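Local coordinates for protein Cow rumen GH26 endo-mannanase (Metagenome, PDB 6UEH) that probably hydrolyses internal beta-1,4-mannosidic bonds in mannans such as galactomannan, as a ruminal endo-mannanase of glycoside hydrolase family 26, at residues Met208-Asn211 with Asp217-Thr220; Glu294-Leu299 with Leu306-Leu311; Trp239-Pro244 with Asn286-Met291. All coordinates share one frame; numbering follows the deposited sequence.

The three contacts lie side by side in the glycoside hydrolase family 26 TIM barrel, their centres 11 to 13 Å apart. Interactions 2 and 3 both use helix 280-301, about two turns apart, while interaction 1 folds the loop after strand 202-206 beside it. Y210 joins interaction 1 to interaction 2, with CE1 3.4 Å from CD of Q295. M208 joins it to interaction 3, where its CB lies 3.4 Å from the carbonyl O of H240. P310 CB and W239 CE3, 4.2 Å apart, tie interaction 2 to interaction 3. H240 then carries the group on to a bound acetate at the C-terminal mouth of the barrel, where TIM-barrel glycosidases have their active site.

Interaction 1. Residues Met208-Asn211 with Asp217-Thr220; sequences MNYN and DDQT
In the TIM barrel, the beta-alpha loop from strand 202-206 to helix 220-230 folds back on itself here, and N209 and Y210 meet two consecutive Asx turns at D217 and D218 that lead into the helix, with Q219 as its N-cap residue. A direct hydrogen bond across the contact runs from N209 ND2 to D218 OD2, at 2.7 Å and nearly straight (167°). It leaves within the amide plane but meets OD2 on its anti side, somewhat out of the carboxylate plane, the two planes being steeply turned against each other. A water takes the backbone N-H of N209 and donates to the same OD2, doubling the link. The chi1 of D218, 63°, sets CG between the backbone N and the carbonyl carbon, which lets OD1 curl back to the start of the helix. There OD1 accepts from T220 N at 3.1 Å and from T220 OG1 at 2.7 Å, both on one face of the carboxylate. Replacing D218 by an alanine would probably leave the buried N209 amide and both T220 donors without this acceptor and set the turn free to shift. The Y210 ring reaches along the loop, with T220 CB at its edge, 3.8 Å from OH. In the ring plane a second water accepts from Y210 OH at 2.8 Å and donates to D217 OD1, the oxygen that also takes the backbone N-H of Q219.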
loop_
_atom_site.group_PDB
_atom_site.type_symbol
_atom_site.label_atom_id
_atom_site.label_comp_id
_atom_site.label_asym_id
_atom_site.label_seq_id
_atom_site.Cartn_x
_atom_site.Cartn_y
_atom_site.Cartn_z
ATOM N N MET A 208 -0.012 -1.560 22.029
ATOM C CA MET A 208 0.769 -0.445 22.561
ATOM C C MET A 208 0.752 -0.352 24.090
ATOM O O MET A 208 1.726 0.095 24.697
ATOM C CB MET A 208 0.272 0.874 21.961
ATOM C CG MET A 208 -1.206 1.144 22.196
ATOM S SD MET A 208 -1.796 2.581 21.278
ATOM C CE MET A 208 -0.771 3.864 21.987
ATOM N N ASN A 209 -0.339 -0.782 24.716
ATOM C CA ASN A 209 -0.487 -0.597 26.158
ATOM C C ASN A 209 0.212 -1.663 26.998
ATOM O O ASN A 209 0.236 -1.578 28.224
ATOM C CB ASN A 209 -1.969 -0.527 26.525
ATOM C CG ASN A 209 -2.609 0.770 26.078
ATOM O OD1 ASN A 209 -2.004 1.838 26.187
ATOM N ND2 ASN A 209 -3.830 0.686 25.556
ATOM N N TYR A 210 0.787 -2.661 26.336
ATOM C CA TYR A 210 1.631 -3.631 27.021
ATOM C C TYR A 210 3.083 -3.166 26.964
ATOM O O TYR A 210 3.933 -3.845 26.389
ATOM C CB TYR A 210 1.500 -5.019 26.392
ATOM C CG TYR A 210 0.099 -5.599 26.385
ATOM C CD1 TYR A 210 -0.375 -6.344 27.459
ATOM C CD2 TYR A 210 -0.739 -5.422 25.291
ATOM C CE1 TYR A 210 -1.653 -6.888 27.447
ATOM C CE2 TYR A 210 -2.015 -5.960 25.268
ATOM C CZ TYR A 210 -2.468 -6.691 26.347
ATOM O OH TYR A 210 -3.736 -7.225 26.320
ATOM N N ASN A 211 3.361 -2.006 27.555
ATOM C CA ASN A 211 4.682 -1.382 27.458
ATOM C C ASN A 211 5.327 -1.173 28.836
ATOM O O ASN A 211 4.643 -1.229 29.856
ATOM C CB ASN A 211 4.569 -0.047 26.716
ATOM C CG ASN A 211 3.819 0.999 27.511
ATOM O OD1 ASN A 211 4.386 1.647 28.393
ATOM N ND2 ASN A 211 2.538 1.176 27.201
ATOM N N ASP A 217 -3.369 -3.526 31.292
ATOM C CA ASP A 217 -4.016 -4.639 30.602
ATOM C C ASP A 217 -5.336 -4.187 29.983
ATOM O O ASP A 217 -6.364 -4.184 30.657
ATOM C CB ASP A 217 -4.252 -5.804 31.576
ATOM C CG ASP A 217 -4.680 -7.091 30.878
ATOM O OD1 ASP A 217 -5.054 -7.045 29.688
ATOM O OD2 ASP A 217 -4.654 -8.156 31.530
ATOM N N ASP A 218 -5.310 -3.814 28.705
ATOM C CA ASP A 218 -6.526 -3.340 28.044
ATOM C C ASP A 218 -7.295 -4.482 27.385
ATOM O O ASP A 218 -8.193 -4.245 26.575
ATOM C CB ASP A 218 -6.207 -2.240 27.015
ATOM C CG ASP A 218 -5.321 -2.720 25.864
ATOM O OD1 ASP A 218 -5.176 -3.941 25.645
ATOM O OD2 ASP A 218 -4.776 -1.848 25.152
ATOM N N GLN A 219 -6.921 -5.713 27.732
ATOM C CA GLN A 219 -7.628 -6.923 27.304
ATOM C C GLN A 219 -7.620 -7.146 25.790
ATOM O O GLN A 219 -8.501 -7.825 25.255
ATOM C CB GLN A 219 -9.075 -6.895 27.810
ATOM C CG GLN A 219 -9.210 -7.037 29.318
ATOM C CD GLN A 219 -9.077 -8.476 29.779
ATOM O OE1 GLN A 219 -9.755 -9.367 29.269
ATOM N NE2 GLN A 219 -8.196 -8.711 30.745
ATOM N N THR A 220 -6.626 -6.589 25.106
ATOM C CA THR A 220 -6.494 -6.775 23.662
ATOM C C THR A 220 -6.346 -8.254 23.306
ATOM O O THR A 220 -7.032 -8.752 22.417
ATOM C CB THR A 220 -5.290 -5.992 23.093
ATOM O OG1 THR A 220 -5.585 -4.589 23.090
ATOM C CG2 THR A 220 -4.982 -6.434 21.666
HETATM O O HOH W 1 -2.503 -2.402 23.695
HETATM O O HOH W 2 -4.495 -9.188 28.198
#

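Interaction 2. Residues Glu294-Leu299 with Leu306-Leu311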
loop_
_atom_site.group_PDB
_atom_site.type_symbol
_atom_site.label_atom_id
_atom_site.label_comp_id
_atom_site.label_asym_id
_atom_site.label_seq_id
_atom_site.Cartn_x
_atom_site.Cartn_y
_atom_site.Cartn_z
ATOM N N GLU A 294 5.387 -11.604 25.201
ATOM C CA GLU A 294 4.605 -12.256 26.240
ATOM C C GLU A 294 3.151 -12.411 25.802
ATOM O O GLU A 294 2.534 -13.450 26.019
ATOM C CB GLU A 294 4.689 -11.463 27.548
ATOM C CG GLU A 294 3.914 -12.068 28.704
ATOM C CD GLU A 294 4.090 -11.290 29.999
ATOM O OE1 GLU A 294 3.417 -11.631 30.994
ATOM O OE2 GLU A 294 4.901 -10.338 30.022
ATOM N N GLN A 295 2.614 -11.374 25.172
ATOM C CA GLN A 295 1.239 -11.410 24.690
ATOM C C GLN A 295 1.098 -12.272 23.437
ATOM O O GLN A 295 0.125 -13.016 23.294
ATOM C CB GLN A 295 0.737 -9.991 24.422
ATOM C CG GLN A 295 0.703 -9.135 25.670
ATOM C CD GLN A 295 -0.048 -9.807 26.805
ATOM O OE1 GLN A 295 -1.143 -10.335 26.612
ATOM N NE2 GLN A 295 0.544 -9.801 27.996
ATOM N N LEU A 296 2.070 -12.173 22.537
ATOM C CA LEU A 296 2.054 -12.952 21.302
ATOM C C LEU A 296 2.180 -14.444 21.586
ATOM O O LEU A 296 1.649 -15.271 20.842
ATOM C CB LEU A 296 3.176 -12.495 20.367
ATOM C CG LEU A 296 3.033 -11.053 19.871
ATOM C CD1 LEU A 296 4.185 -10.676 18.947
ATOM C CD2 LEU A 296 1.690 -10.868 19.174
ATOM N N GLN A 297 2.883 -14.778 22.664
ATOM C CA GLN A 297 3.050 -16.167 23.075
ATOM C C GLN A 297 1.723 -16.758 23.533
ATOM O O GLN A 297 1.425 -17.920 23.260
ATOM C CB GLN A 297 4.092 -16.281 24.189
ATOM C CG GLN A 297 4.326 -17.707 24.669
ATOM C CD GLN A 297 4.931 -18.591 23.596
ATOM O OE1 GLN A 297 5.942 -18.239 22.986
ATOM N NE2 GLN A 297 4.312 -19.745 23.354
ATOM N N ARG A 298 0.930 -15.952 24.235
ATOM C CA ARG A 298 -0.401 -16.372 24.665
ATOM C C ARG A 298 -1.248 -16.743 23.445
ATOM O O ARG A 298 -1.956 -17.752 23.449
ATOM C CB ARG A 298 -1.085 -15.267 25.474
ATOM C CG ARG A 298 -0.372 -14.880 26.762
ATOM C CD ARG A 298 -1.059 -13.690 27.414
ATOM N NE ARG A 298 -2.415 -14.023 27.841
ATOM C CZ ARG A 298 -3.378 -13.129 28.028
ATOM N NH1 ARG A 298 -3.139 -11.846 27.808
ATOM N NH2 ARG A 298 -4.581 -13.514 28.427
ATOM N N LEU A 299 -1.154 -15.925 22.399
ATOM C CA LEU A 299 -1.840 -16.208 21.141
ATOM C C LEU A 299 -1.341 -17.519 20.551
ATOM O O LEU A 299 -2.137 -18.360 20.142
ATOM C CB LEU A 299 -1.641 -15.069 20.136
ATOM C CG LEU A 299 -2.274 -13.724 20.492
ATOM C CD1 LEU A 299 -2.074 -12.726 19.357
ATOM C CD2 LEU A 299 -3.749 -13.894 20.808
ATOM N N LEU A 306 -1.814 -14.370 13.559
ATOM C CA LEU A 306 -1.986 -12.922 13.576
ATOM C C LEU A 306 -1.273 -12.254 12.404
ATOM O O LEU A 306 -0.099 -12.516 12.153
ATOM C CB LEU A 306 -1.465 -12.345 14.900
ATOM C CG LEU A 306 -1.544 -10.832 15.106
ATOM C CD1 LEU A 306 -2.995 -10.384 15.244
ATOM C CD2 LEU A 306 -0.723 -10.413 16.320
ATOM N N ILE A 307 -1.984 -11.392 11.685
ATOM C CA ILE A 307 -1.331 -10.524 10.711
ATOM C C ILE A 307 -0.672 -9.388 11.487
ATOM O O ILE A 307 -1.320 -8.400 11.839
ATOM C CB ILE A 307 -2.318 -9.969 9.668
ATOM C CG1 ILE A 307 -3.049 -11.120 8.969
ATOM C CG2 ILE A 307 -1.587 -9.096 8.651
ATOM C CD1 ILE A 307 -4.174 -10.677 8.059
ATOM N N PHE A 308 0.615 -9.551 11.770
ATOM C CA PHE A 308 1.341 -8.639 12.645
ATOM C C PHE A 308 2.010 -7.530 11.839
ATOM O O PHE A 308 2.835 -7.798 10.961
ATOM C CB PHE A 308 2.374 -9.421 13.465
ATOM C CG PHE A 308 3.038 -8.614 14.541
ATOM C CD1 PHE A 308 2.297 -7.768 15.350
ATOM C CD2 PHE A 308 4.403 -8.718 14.761
ATOM C CE1 PHE A 308 2.910 -7.028 16.349
ATOM C CE2 PHE A 308 5.019 -7.982 15.758
ATOM C CZ PHE A 308 4.271 -7.138 16.551
ATOM N N ARG A 309 1.645 -6.285 12.141
ATOM C CA ARG A 309 2.144 -5.130 11.402
ATOM C C ARG A 309 2.898 -4.163 12.322
ATOM O O ARG A 309 2.418 -3.068 12.617
ATOM C CB ARG A 309 0.980 -4.416 10.700
ATOM C CG ARG A 309 1.388 -3.347 9.696
ATOM C CD ARG A 309 0.178 -2.847 8.915
ATOM N NE ARG A 309 -0.872 -2.332 9.791
ATOM C CZ ARG A 309 -1.117 -1.039 9.981
ATOM N NH1 ARG A 309 -0.394 -0.123 9.345
ATOM N NH2 ARG A 309 -2.093 -0.660 10.796
ATOM N N PRO A 310 4.089 -4.572 12.785
ATOM C CA PRO A 310 4.871 -3.695 13.655
ATOM C C PRO A 310 5.615 -2.655 12.837
ATOM O O PRO A 310 5.660 -2.792 11.613
ATOM C CB PRO A 310 5.843 -4.662 14.325
ATOM C CG PRO A 310 6.117 -5.669 13.249
ATOM C CD PRO A 310 4.820 -5.813 12.468
ATOM N N LEU A 311 6.180 -1.643 13.494
ATOM C CA LEU A 311 7.085 -0.701 12.840
ATOM C C LEU A 311 6.484 -0.147 11.554
ATOM O O LEU A 311 7.149 -0.093 10.517
ATOM C CB LEU A 311 8.424 -1.386 12.547
ATOM C CG LEU A 311 9.146 -1.967 13.767
ATOM C CD1 LEU A 311 10.271 -2.900 13.345
ATOM C CD2 LEU A 311 9.686 -0.844 14.635
#
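Helix 294-299 and strand 306-309 run almost antiparallel, their axes inclined at 162° and 11.5 Å apart at closest approach, with L296 and L299 pointing toward the strand. This is the helix-to-strand half of a beta-alpha-beta unit of the TIM barrel, in which an outer helix packs on the strand that follows it. The contact is wholly apolar. L306 CG stands anti to the backbone N (chi1 179°), and CD2 is the branch that meets the helix. That methyl touches L296 CD2 at 3.8 Å and, one turn later, L299 CD1 at 4.0 Å, so one leucine branch engages two helix residues. The L296 side chain crosses that of L306 at about a right angle, and its other methyl, CD1, turns to the aromatic ring of F308. L348 of helix 334-351 packs on both L296 and F308, while L299 also meets helix 220-230, which places this layer between neighbouring outer helices. On the strand, R309 takes the inward course and forms salt bridges with D386 and E428. On the helix flank, R298 NH1 donates to a lone pair of Q295 OE1 at 2.8 Å, an oxygen that T221 also engages. The F308 ring is held between two carbons: L296 CD1 lies 4.2 Å above one face, P310 CD 3.7 Å from the opposite face, each displaced toward the rim.

Interaction 3. Residues Trp239-Pro244 with Asn286-Met291. With ACT (acetate ion), chain D.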
loop_
_atom_site.group_PDB
_atom_site.type_symbol
_atom_site.label_atom_id
_atom_site.label_comp_id
_atom_site.label_asym_id
_atom_site.label_seq_id
_atom_site.Cartn_x
_atom_site.Cartn_y
_atom_site.Cartn_z
ATOM N N TRP A 239 1.487 -1.932 16.486
ATOM C CA TRP A 239 2.205 -1.840 17.752
ATOM C C TRP A 239 2.757 -0.429 17.955
ATOM O O TRP A 239 3.929 -0.175 17.694
ATOM C CB TRP A 239 3.337 -2.874 17.786
ATOM C CG TRP A 239 4.080 -2.984 19.085
ATOM C CD1 TRP A 239 3.578 -2.809 20.344
ATOM C CD2 TRP A 239 5.470 -3.298 19.248
ATOM N NE1 TRP A 239 4.571 -2.996 21.279
ATOM C CE2 TRP A 239 5.741 -3.295 20.632
ATOM C CE3 TRP A 239 6.512 -3.579 18.357
ATOM C CZ2 TRP A 239 7.012 -3.562 21.145
ATOM C CZ3 TRP A 239 7.772 -3.846 18.868
ATOM C CH2 TRP A 239 8.010 -3.835 20.249
ATOM N N HIS A 240 1.903 0.484 18.411
ATOM C CA HIS A 240 2.307 1.872 18.639
ATOM C C HIS A 240 3.164 2.018 19.895
ATOM O O HIS A 240 2.803 2.753 20.819
ATOM C CB HIS A 240 1.080 2.785 18.750
ATOM C CG HIS A 240 0.426 3.091 17.439
ATOM N ND1 HIS A 240 -0.391 2.193 16.785
ATOM C CD2 HIS A 240 0.463 4.200 16.663
ATOM C CE1 HIS A 240 -0.828 2.736 15.662
ATOM N NE2 HIS A 240 -0.323 3.953 15.563
ATOM N N ILE A 241 4.303 1.332 19.923
ATOM C CA ILE A 241 5.164 1.347 21.099
ATOM C C ILE A 241 5.836 2.712 21.276
ATOM O O ILE A 241 6.541 3.200 20.389
ATOM C CB ILE A 241 6.234 0.222 21.031
ATOM C CG1 ILE A 241 7.179 0.299 22.234
ATOM C CG2 ILE A 241 7.002 0.254 19.710
ATOM C CD1 ILE A 241 6.495 0.052 23.567
ATOM N N ASN A 242 5.588 3.331 22.426
ATOM C CA ASN A 242 6.140 4.646 22.735
ATOM C C ASN A 242 7.538 4.580 23.342
ATOM O O ASN A 242 7.954 3.551 23.870
ATOM C CB ASN A 242 5.218 5.403 23.699
ATOM C CG ASN A 242 3.957 5.920 23.030
ATOM O OD1 ASN A 242 3.364 5.253 22.181
ATOM N ND2 ASN A 242 3.544 7.124 23.412
ATOM N N VAL A 243 8.255 5.696 23.260
ATOM C CA VAL A 243 9.506 5.868 23.987
ATOM C C VAL A 243 9.360 7.097 24.879
ATOM O O VAL A 243 8.504 7.944 24.622
ATOM C CB VAL A 243 10.714 6.040 23.037
ATOM C CG1 VAL A 243 10.890 4.804 22.161
ATOM C CG2 VAL A 243 10.554 7.296 22.187
ATOM N N PRO A 244 10.174 7.194 25.945
ATOM C CA PRO A 244 10.131 8.423 26.744
ATOM C C PRO A 244 10.576 9.631 25.928
ATOM O O PRO A 244 11.545 9.526 25.178
ATOM C CB PRO A 244 11.116 8.141 27.885
ATOM C CG PRO A 244 11.208 6.652 27.953
ATOM C CD PRO A 244 11.059 6.178 26.540
ATOM N N ASN A 286 14.459 -3.830 24.145
ATOM C CA ASN A 286 14.350 -5.238 24.515
ATOM C C ASN A 286 13.243 -5.504 25.531
ATOM O O ASN A 286 12.558 -6.523 25.451
ATOM C CB ASN A 286 15.685 -5.753 25.052
ATOM C CG ASN A 286 16.685 -6.027 23.946
ATOM O OD1 ASN A 286 16.306 -6.297 22.806
ATOM N ND2 ASN A 286 17.970 -5.961 24.276
ATOM N N GLU A 287 13.069 -4.593 26.487
ATOM C CA GLU A 287 11.995 -4.723 27.469
ATOM C C GLU A 287 10.630 -4.627 26.799
ATOM O O GLU A 287 9.712 -5.375 27.132
ATOM C CB GLU A 287 12.111 -3.654 28.558
ATOM C CG GLU A 287 13.240 -3.874 29.545
ATOM C CD GLU A 287 13.142 -2.947 30.743
ATOM O OE1 GLU A 287 12.050 -2.380 30.962
ATOM O OE2 GLU A 287 14.150 -2.783 31.462
ATOM N N ALA A 288 10.501 -3.701 25.853
ATOM C CA ALA A 288 9.252 -3.536 25.115
ATOM C C ALA A 288 8.953 -4.768 24.264
ATOM O O ALA A 288 7.810 -5.221 24.188
ATOM C CB ALA A 288 9.311 -2.288 24.245
ATOM N N ILE A 289 9.986 -5.308 23.625
ATOM C CA ILE A 289 9.839 -6.523 22.831
ATOM C C ILE A 289 9.422 -7.696 23.719
ATOM O O ILE A 289 8.577 -8.507 23.333
ATOM C CB ILE A 289 11.143 -6.865 22.084
ATOM C CG1 ILE A 289 11.424 -5.819 21.005
ATOM C CG2 ILE A 289 11.065 -8.247 21.450
ATOM C CD1 ILE A 289 12.773 -5.987 20.336
ATOM N N LYS A 290 10.007 -7.766 24.911
ATOM C CA LYS A 290 9.692 -8.819 25.875
ATOM C C LYS A 290 8.215 -8.802 26.258
ATOM O O LYS A 290 7.561 -9.848 26.293
ATOM C CB LYS A 290 10.558 -8.674 27.132
ATOM C CG LYS A 290 10.308 -9.742 28.196
ATOM C CD LYS A 290 11.070 -9.447 29.484
ATOM C CE LYS A 290 10.583 -8.151 30.124
ATOM N NZ LYS A 290 11.220 -7.879 31.448
ATOM N N MET A 291 7.692 -7.614 26.543
ATOM C CA MET A 291 6.299 -7.480 26.957
ATOM C C MET A 291 5.353 -7.773 25.797
ATOM O O MET A 291 4.278 -8.345 25.990
ATOM C CB MET A 291 6.039 -6.084 27.523
ATOM C CG MET A 291 6.855 -5.787 28.769
ATOM S SD MET A 291 6.299 -4.324 29.661
ATOM C CE MET A 291 7.441 -4.332 31.039
HETATM C C ACT D . -1.858 5.184 12.970
HETATM O O ACT D . -1.196 5.764 13.859
HETATM O OXT ACT D . -1.442 4.055 12.627
HETATM C CH3 ACT D . -3.079 5.804 12.360
HETATM O O HOH W 3 5.599 -3.587 24.210
#
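A water, rather than a direct polar bond, joins the W239 indole to the backbone of A288 on helix 280-301. It accepts from W239 NE1 at 3.2 Å, in the plane of the ring system, and donates to A288 O at 2.7 Å. No direct hydrogen bond crosses between the two segments; the rest of the meeting is apolar. A chi1 of -174° swings the indole out on the far side from the W239 backbone N, toward the helix, where it presents its six-membered rim. There CH2 meets I289 CG1 at 4.0 Å, near the ring plane, the two side chains crossing at about a right angle, while CZ2 lies 3.6 Å from A288 O. I241 lies over one face of the same indole through its CB and sends CD1 on to A288 CB, 3.7 Å away. W285, L292 and L344 also pack on W239.

Between these two hydrophobic residues H240 is the centre of an inverse gamma turn, closed by a weak bond from I241 N to W239 O. The H240 side chain runs away from the helix, and its NE2 donates to the acetate O at 2.6 Å (161°), with the acetate carbon near the ring plane. H312 grips the same acetate, probably a guest from the crystallisation liquor, while D206 OD2 pairs with H240 ND1 and fixes the ring's rotation. The chemistry thus splits by direction: W239 and I241 seat the loop on the helix by apolar packing and one water, and H240 presents an N-H donor that can hold a small carboxylate at the barrel mouth.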